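Local coordinates for putative peptidoglycan-binding/hydrolysing protein (Peptoclostridium difficile, PDB 5TV7) that probably binds peptidoglycan through a helical wall-binding domain, and holds the amino-acid analogue glutamine hydroxamate in a surface pocket of that domain, at residues 28-33 with 80-85; 123-128 with 147-152; 136-141 with 159-164. One frame throughout, in Å; residues are numbered along the deposited sequence.

Contact 1 of 3, residues 28-33 with 80-85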
# COMPACT_ATOMS: atom_id res chain seq x y z
N GLY A 28 -2.92 -11.93 1.33
CA GLY A 28 -1.92 -12.28 0.35
C GLY A 28 -0.67 -12.79 1.03
O GLY A 28 -0.72 -13.18 2.20
N TYR A 29 0.44 -12.77 0.31
CA TYR A 29 1.71 -13.28 0.83
C TYR A 29 2.82 -12.24 0.81
O TYR A 29 2.93 -11.43 -0.12
CB TYR A 29 2.12 -14.52 0.02
CG TYR A 29 1.18 -15.67 0.23
CD1 TYR A 29 -0.00 -15.79 -0.52
CD2 TYR A 29 1.43 -16.64 1.20
CE1 TYR A 29 -0.88 -16.83 -0.30
CE2 TYR A 29 0.55 -17.69 1.42
CZ TYR A 29 -0.60 -17.78 0.67
OH TYR A 29 -1.47 -18.82 0.89
N ILE A 30 3.63 -12.25 1.87
CA ILE A 30 4.78 -11.36 2.00
C ILE A 30 5.99 -12.13 1.49
O ILE A 30 6.23 -13.26 1.91
CB ILE A 30 5.05 -10.94 3.46
CG1 ILE A 30 3.82 -10.25 4.06
CG2 ILE A 30 6.27 -10.02 3.54
CD1 ILE A 30 3.98 -9.92 5.54
N TYR A 31 6.73 -11.51 0.59
CA TYR A 31 7.93 -12.08 0.02
C TYR A 31 9.08 -11.12 0.23
O TYR A 31 8.86 -9.92 0.44
CB TYR A 31 7.78 -12.23 -1.50
CG TYR A 31 6.75 -13.23 -1.95
CD1 TYR A 31 7.09 -14.58 -2.07
CD2 TYR A 31 5.45 -12.84 -2.26
CE1 TYR A 31 6.16 -15.51 -2.49
CE2 TYR A 31 4.51 -13.77 -2.68
CZ TYR A 31 4.87 -15.10 -2.79
OH TYR A 31 3.96 -16.04 -3.19
N THR A 32 10.29 -11.64 0.18
CA THR A 32 11.47 -10.81 0.18
C THR A 32 11.73 -10.63 -1.32
O THR A 32 11.27 -11.45 -2.13
CB THR A 32 12.68 -11.49 0.84
OG1 THR A 32 12.93 -12.74 0.18
CG2 THR A 32 12.42 -11.74 2.32
N TYR A 33 12.44 -9.56 -1.68
CA TYR A 33 12.75 -9.29 -3.08
C TYR A 33 13.41 -10.50 -3.75
O TYR A 33 13.03 -10.87 -4.86
CB TYR A 33 13.61 -8.03 -3.20
CG TYR A 33 14.08 -7.70 -4.60
CD1 TYR A 33 13.17 -7.45 -5.62
CD2 TYR A 33 15.44 -7.60 -4.89
CE1 TYR A 33 13.60 -7.14 -6.90
CE2 TYR A 33 15.88 -7.29 -6.17
CZ TYR A 33 14.96 -7.06 -7.17
OH TYR A 33 15.39 -6.74 -8.44
N ALA A 80 -0.39 -13.16 5.06
CA ALA A 80 -0.73 -12.00 5.88
C ALA A 80 -2.10 -11.50 5.47
O ALA A 80 -2.47 -11.58 4.30
CB ALA A 80 0.31 -10.90 5.75
N SER A 81 -2.85 -11.00 6.44
CA SER A 81 -4.20 -10.49 6.23
C SER A 81 -4.33 -9.13 6.93
O SER A 81 -4.21 -9.05 8.16
CB SER A 81 -5.19 -11.51 6.80
OG SER A 81 -6.52 -11.12 6.59
N TYR A 82 -4.54 -8.06 6.16
CA TYR A 82 -4.61 -6.70 6.71
C TYR A 82 -6.00 -6.10 6.73
O TYR A 82 -6.77 -6.25 5.78
CB TYR A 82 -3.74 -5.74 5.89
CG TYR A 82 -2.28 -6.08 5.81
CD1 TYR A 82 -1.44 -5.84 6.88
CD2 TYR A 82 -1.73 -6.59 4.64
CE1 TYR A 82 -0.08 -6.13 6.81
CE2 TYR A 82 -0.37 -6.88 4.55
CZ TYR A 82 0.44 -6.65 5.64
OH TYR A 82 1.79 -6.94 5.57
N THR A 83 -6.28 -5.37 7.80
CA THR A 83 -7.51 -4.60 7.96
C THR A 83 -7.07 -3.20 8.41
O THR A 83 -5.93 -3.01 8.80
CB THR A 83 -8.48 -5.22 8.97
OG1 THR A 83 -7.79 -5.45 10.20
CG2 THR A 83 -9.02 -6.54 8.44
N VAL A 84 -7.99 -2.24 8.38
CA VAL A 84 -7.66 -0.86 8.65
C VAL A 84 -8.53 -0.26 9.73
O VAL A 84 -9.75 -0.45 9.72
CB VAL A 84 -7.86 0.00 7.38
CG1 VAL A 84 -7.54 1.47 7.65
CG2 VAL A 84 -7.00 -0.52 6.23
N SER A 85 -7.90 0.47 10.64
CA SER A 85 -8.60 1.17 11.70
C SER A 85 -8.16 2.62 11.64
O SER A 85 -6.97 2.92 11.72
CB SER A 85 -8.24 0.60 13.07
OG SER A 85 -8.96 1.31 14.07
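Gly28 and Ala80 are joined by a pair of backbone hydrogen bonds, Gly28 N to Ala80 O at 3.0 Å and Ala80 N to Gly28 O at 2.9 Å. They make an antiparallel hydrogen-bonded pair in the five-stranded antiparallel sheet of the protein, where strand 26-32 lies between strands 60-64 and 78-87, in a part of the chain assigned to a putative peptidoglycan-binding domain. Pairing continues on either side, Ile30 with Val78 and Tyr82 with Leu26, so the two segments share only this pair.

Beyond the bonds, side chains of the two strands pack together. The end of Ile30 comes alongside Ala80, its CD1 lying 3.8 Å from Ala80 CB. Tyr82 comes in at about a right angle to Ile30. Its CG is anti to the carbonyl carbon (chi1 -59°), and the phenol end rather than the ring meets the isoleucine. Phe62 of strand 60-64 touches both Ile30 and Ala80 and meets the Tyr82 ring edge-to-face. Tyr82 OH also has a weak hydrogen bond to Lys119 NZ, while Ile30 CD1 sits 3.7 Å from Tyr82 OH.

Contact 2 of 3, residues 123-128 with 147-152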
# COMPACT_ATOMS: atom_id res chain seq x y z
N ILE A 123 -1.42 -0.29 0.90
CA ILE A 123 -2.38 -1.27 1.33
C ILE A 123 -3.80 -0.73 1.14
O ILE A 123 -4.63 -1.41 0.57
CB ILE A 123 -2.14 -1.70 2.78
CG1 ILE A 123 -0.91 -2.62 2.81
CG2 ILE A 123 -3.36 -2.42 3.33
CD1 ILE A 123 -0.33 -2.83 4.18
N MSE A 124 -4.04 0.49 1.57
CA MSE A 124 -5.38 1.10 1.44
C MSE A 124 -5.78 1.31 -0.01
O MSE A 124 -6.92 1.04 -0.39
CB MSE A 124 -5.40 2.40 2.24
CG MSE A 124 -5.40 2.06 3.72
SE MSE A 124 -5.73 3.65 4.82
CE MSE A 124 -4.00 4.48 4.57
N LEU A 125 -4.85 1.79 -0.83
CA LEU A 125 -5.13 2.00 -2.26
C LEU A 125 -5.45 0.66 -2.92
O LEU A 125 -6.40 0.56 -3.72
CB LEU A 125 -3.95 2.68 -2.95
CG LEU A 125 -3.71 4.14 -2.59
CD1 LEU A 125 -2.32 4.57 -3.03
CD2 LEU A 125 -4.77 5.03 -3.23
N THR A 126 -4.70 -0.37 -2.56
CA THR A 126 -4.95 -1.71 -3.11
C THR A 126 -6.35 -2.23 -2.72
O THR A 126 -7.02 -2.83 -3.55
CB THR A 126 -3.84 -2.70 -2.72
OG1 THR A 126 -2.58 -2.18 -3.17
CG2 THR A 126 -4.09 -4.03 -3.37
N LEU A 127 -6.79 -1.97 -1.48
CA LEU A 127 -8.15 -2.36 -1.06
C LEU A 127 -9.24 -1.68 -1.88
O LEU A 127 -10.31 -2.25 -2.07
CB LEU A 127 -8.41 -2.02 0.41
CG LEU A 127 -7.88 -2.97 1.46
CD1 LEU A 127 -7.99 -2.34 2.84
CD2 LEU A 127 -8.66 -4.29 1.40
N LEU A 128 -8.97 -0.47 -2.35
CA LEU A 128 -9.93 0.28 -3.16
C LEU A 128 -9.85 -0.05 -4.64
O LEU A 128 -10.56 0.56 -5.44
CB LEU A 128 -9.75 1.77 -2.94
CG LEU A 128 -10.01 2.21 -1.51
CD1 LEU A 128 -9.77 3.70 -1.39
CD2 LEU A 128 -11.43 1.85 -1.08
N VAL A 147 -3.21 10.16 -7.67
CA VAL A 147 -3.87 11.17 -8.54
C VAL A 147 -5.27 10.68 -8.93
O VAL A 147 -6.24 11.45 -8.83
CB VAL A 147 -3.01 11.48 -9.79
CG1 VAL A 147 -3.79 12.29 -10.84
CG2 VAL A 147 -1.73 12.20 -9.38
N SER A 148 -5.38 9.42 -9.35
CA SER A 148 -6.68 8.85 -9.74
C SER A 148 -7.68 8.85 -8.59
O SER A 148 -8.85 9.19 -8.77
CB SER A 148 -6.52 7.41 -10.25
OG SER A 148 -5.79 7.38 -11.46
N PHE A 149 -7.20 8.42 -7.43
CA PHE A 149 -8.00 8.40 -6.21
C PHE A 149 -8.48 9.80 -5.88
O PHE A 149 -9.65 10.01 -5.59
CB PHE A 149 -7.19 7.81 -5.05
CG PHE A 149 -7.87 7.93 -3.71
CD1 PHE A 149 -8.84 7.02 -3.34
CD2 PHE A 149 -7.53 8.93 -2.82
CE1 PHE A 149 -9.47 7.11 -2.09
CE2 PHE A 149 -8.14 9.03 -1.58
CZ PHE A 149 -9.12 8.12 -1.22
N GLN A 150 -7.57 10.75 -5.92
CA GLN A 150 -7.92 12.14 -5.62
C GLN A 150 -8.97 12.67 -6.59
O GLN A 150 -9.92 13.36 -6.18
CB GLN A 150 -6.66 13.01 -5.61
CG GLN A 150 -5.81 12.75 -4.39
CD GLN A 150 -4.41 13.31 -4.48
OE1 GLN A 150 -3.87 13.48 -5.58
NE2 GLN A 150 -3.80 13.55 -3.33
N LYS A 151 -8.82 12.36 -7.88
CA LYS A 151 -9.81 12.81 -8.86
C LYS A 151 -11.16 12.15 -8.59
O LYS A 151 -12.18 12.82 -8.60
CB LYS A 151 -9.36 12.54 -10.29
CG LYS A 151 -8.25 13.47 -10.75
CD LYS A 151 -7.75 13.07 -12.14
CE LYS A 151 -6.73 14.07 -12.69
NZ LYS A 151 -6.22 13.61 -14.01
N LYS A 152 -11.15 10.86 -8.31
CA LYS A 152 -12.39 10.15 -8.05
C LYS A 152 -13.17 10.76 -6.88
O LYS A 152 -14.39 10.89 -6.95
CB LYS A 152 -12.14 8.66 -7.78
CG LYS A 152 -13.41 7.86 -7.45
CD LYS A 152 -13.15 6.36 -7.42
CE LYS A 152 -14.43 5.56 -7.21
NZ LYS A 152 -14.18 4.09 -7.17
O HOH W 1 -11.61 3.61 -6.01
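Phe149 holds its CG anti to the backbone N (chi1 172°), which sends the ring out from helix 140-152 to meet Leu125 and Leu128. Leu128 has the other setting, with CG anti to its carbonyl carbon (chi1 -63°) and the branch then extended, so that CD1 is carried to the ring. The closest approach is Leu128 CD1 to Phe149 CE1 at 3.5 Å, and the same methyl is 4.0 Å from Phe149 CD1. It therefore rests beside one ortho-meta bond of the phenyl group, at an oblique angle to the ring.

Leu125, one helical turn earlier, meets the root of the same side chain: its CD2 lies 4.1 Å from Phe149 CB. The two leucines thus touch the phenylalanine at different heights, one near its backbone and the other well out along the ring. In this way the C-terminal end of helix 116-127, with the first loop residue after it, packs on helix 140-152 in the three-helix putative peptidoglycan-binding domain, and helix 163-173 completes the core by bringing Leu169 and Leu172 against Phe149. Tyr153 meets its ring as well.

Where helix 116-127 gives way to loop, the contact turns polar. Lys152, one turn after Phe149, projects to the same side but at the solvent end of the contact. A water donates a hydrogen bond to Leu128 O at 3.3 Å and accepts one from Lys152 NZ at 2.9 Å. The extended lysine chain brings NZ to this water.

Contact 3 of 3, residues 136-141 with 159-164. With HGA (glutamine hydroxamate), chain C.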
# COMPACT_ATOMS: atom_id res chain seq x y z
N SER A 136 6.42 -0.44 -0.01
CA SER A 136 6.87 0.70 0.81
C SER A 136 7.63 1.80 0.06
O SER A 136 8.11 2.70 0.71
CB SER A 136 7.75 0.25 2.00
OG SER A 136 7.13 -0.78 2.73
N SER A 137 7.75 1.72 -1.28
CA SER A 137 8.41 2.78 -2.06
C SER A 137 7.38 3.50 -2.94
O SER A 137 6.67 2.88 -3.72
CB SER A 137 9.55 2.22 -2.90
OG SER A 137 10.68 1.97 -2.08
N PHE A 138 7.33 4.82 -2.79
CA PHE A 138 6.38 5.68 -3.49
C PHE A 138 6.96 6.04 -4.87
O PHE A 138 7.66 7.05 -5.03
CB PHE A 138 6.14 6.94 -2.64
CG PHE A 138 4.87 7.71 -2.98
CD1 PHE A 138 4.51 7.99 -4.29
CD2 PHE A 138 4.10 8.25 -1.95
CE1 PHE A 138 3.38 8.73 -4.56
CE2 PHE A 138 2.97 8.99 -2.22
CZ PHE A 138 2.60 9.22 -3.53
N GLY A 139 6.68 5.19 -5.85
CA GLY A 139 7.12 5.40 -7.23
C GLY A 139 5.98 5.85 -8.12
O GLY A 139 4.94 6.32 -7.64
N SER A 140 6.16 5.67 -9.42
CA SER A 140 5.18 6.11 -10.41
C SER A 140 3.80 5.48 -10.30
O SER A 140 2.80 6.17 -10.48
CB SER A 140 5.72 5.88 -11.82
OG SER A 140 6.92 6.62 -11.97
N LYS A 141 3.73 4.18 -10.02
CA LYS A 141 2.45 3.51 -9.90
C LYS A 141 1.64 4.04 -8.74
O LYS A 141 0.43 4.19 -8.87
CB LYS A 141 2.60 1.99 -9.80
CG LYS A 141 3.06 1.38 -11.11
CD LYS A 141 3.05 -0.14 -11.08
CE LYS A 141 1.64 -0.70 -10.88
NZ LYS A 141 1.60 -2.18 -11.08
N GLY A 159 -1.08 14.32 -6.26
CA GLY A 159 -0.28 13.11 -6.09
C GLY A 159 0.43 13.02 -4.75
O GLY A 159 1.26 12.15 -4.55
N ILE A 160 0.07 13.89 -3.82
CA ILE A 160 0.67 13.93 -2.51
C ILE A 160 -0.33 13.45 -1.47
O ILE A 160 -1.48 13.87 -1.46
CB ILE A 160 1.14 15.35 -2.18
CG1 ILE A 160 2.22 15.76 -3.20
CG2 ILE A 160 1.69 15.44 -0.76
CD1 ILE A 160 2.80 17.12 -2.96
N ILE A 161 0.10 12.54 -0.61
CA ILE A 161 -0.81 12.07 0.42
C ILE A 161 -0.55 12.90 1.67
O ILE A 161 0.46 12.75 2.34
CB ILE A 161 -0.65 10.58 0.72
CG1 ILE A 161 -0.73 9.75 -0.58
CG2 ILE A 161 -1.73 10.16 1.73
CD1 ILE A 161 -0.48 8.27 -0.39
N GLY A 162 -1.48 13.80 1.94
CA GLY A 162 -1.47 14.64 3.11
C GLY A 162 -2.76 14.38 3.87
O GLY A 162 -3.49 13.43 3.56
N PRO A 163 -3.05 15.22 4.86
CA PRO A 163 -4.22 15.06 5.72
C PRO A 163 -5.55 14.73 5.05
O PRO A 163 -6.22 13.79 5.46
CB PRO A 163 -4.31 16.42 6.43
CG PRO A 163 -2.88 16.83 6.56
CD PRO A 163 -2.16 16.30 5.34
N ALA A 164 -5.93 15.49 4.02
CA ALA A 164 -7.22 15.25 3.35
C ALA A 164 -7.26 13.89 2.66
O ALA A 164 -8.27 13.20 2.70
CB ALA A 164 -7.51 16.36 2.35
N HGA C . -2.71 16.45 -1.09
CA HGA C . -2.54 16.94 0.27
CB HGA C . -2.58 18.48 0.24
CG HGA C . -1.72 19.13 1.33
CD HGA C . -0.23 19.00 1.06
OE1 HGA C . 0.48 18.43 1.87
NE2 HGA C . 0.25 19.53 -0.07
OZ2 HGA C . 1.60 19.42 -0.40
C HGA C . -3.61 16.36 1.16
O HGA C . -4.09 15.25 0.86
OXT HGA C . -3.98 16.98 2.20
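Apolar contact comes from Phe138, whose ring reaches from the turn before helix 140-152 to the loop leading into helix 163-173. With CG anti to the backbone N (chi1 -161°), the ring is carried to Ile161, and Phe138 CE2 lies 4.0 Å from Ile161 CD1. The isoleucine presents its longer branch, CG1 with CD1, at an oblique angle to the ring. Val146 of helix 140-152 touches both residues, while Val118 and Ala121 bring helix 116-127 against Phe138 and Ile161 respectively. The contact thus ties two interhelical loops into the core of the helical domain.

A backbone carbonyl adds a close van der Waals approach: Gly159 O stands 3.4 Å from Phe138 CZ, meeting the ring obliquely. The left-handed backbone of Gly159 (phi 73°), easy for a residue without a side chain, belongs to the bend that holds this carbonyl there.

The polar bonds belong to the ligand. The amino N of glutamine hydroxamate donates to Ile160 O at 2.9 Å. Its carboxylate takes a bond from Ala164 N to OXT at 3.1 Å and a weak one from Gly162 N to O at 3.2 Å. Asp158 OD2 and Thr165 OG1 also bond to it. Toward the hydroxamate end, Ile160 CD1 is 3.6 Å from OZ2.

Gly162 is the N-cap of helix 163-173, so the carboxylate sits at the helix start, where amide N-H groups and the helix dipole would probably stabilise its negative charge. Backbone atoms, joined by the Asp158 and Thr165 side chains, hold the ligand, consistent with a pocket suited to an amino-acid end.

How the contacts relate
Contacts 2 and 3 lie within the helical putative peptidoglycan-binding domain, their centres about 10 Å apart, and share helix 140-152; contact 1 lies in the sheet, in a separate putative peptidoglycan-binding range, its centre about 18 Å from that of contact 2. The sheet still packs on the helices, since Val84 of contact 1 touches Met124 and Leu127 of contact 2. Gln150 links the other two, bonding through OE1 to Gly159 N and lining the ligand pocket. Contact 1 is partly buried and relies on backbone pairing, whereas 2 and 3 are buried and mainly apolar between their segments. Their polar chemistry is peripheral: a water bridge in contact 2, a bound ligand in contact 3.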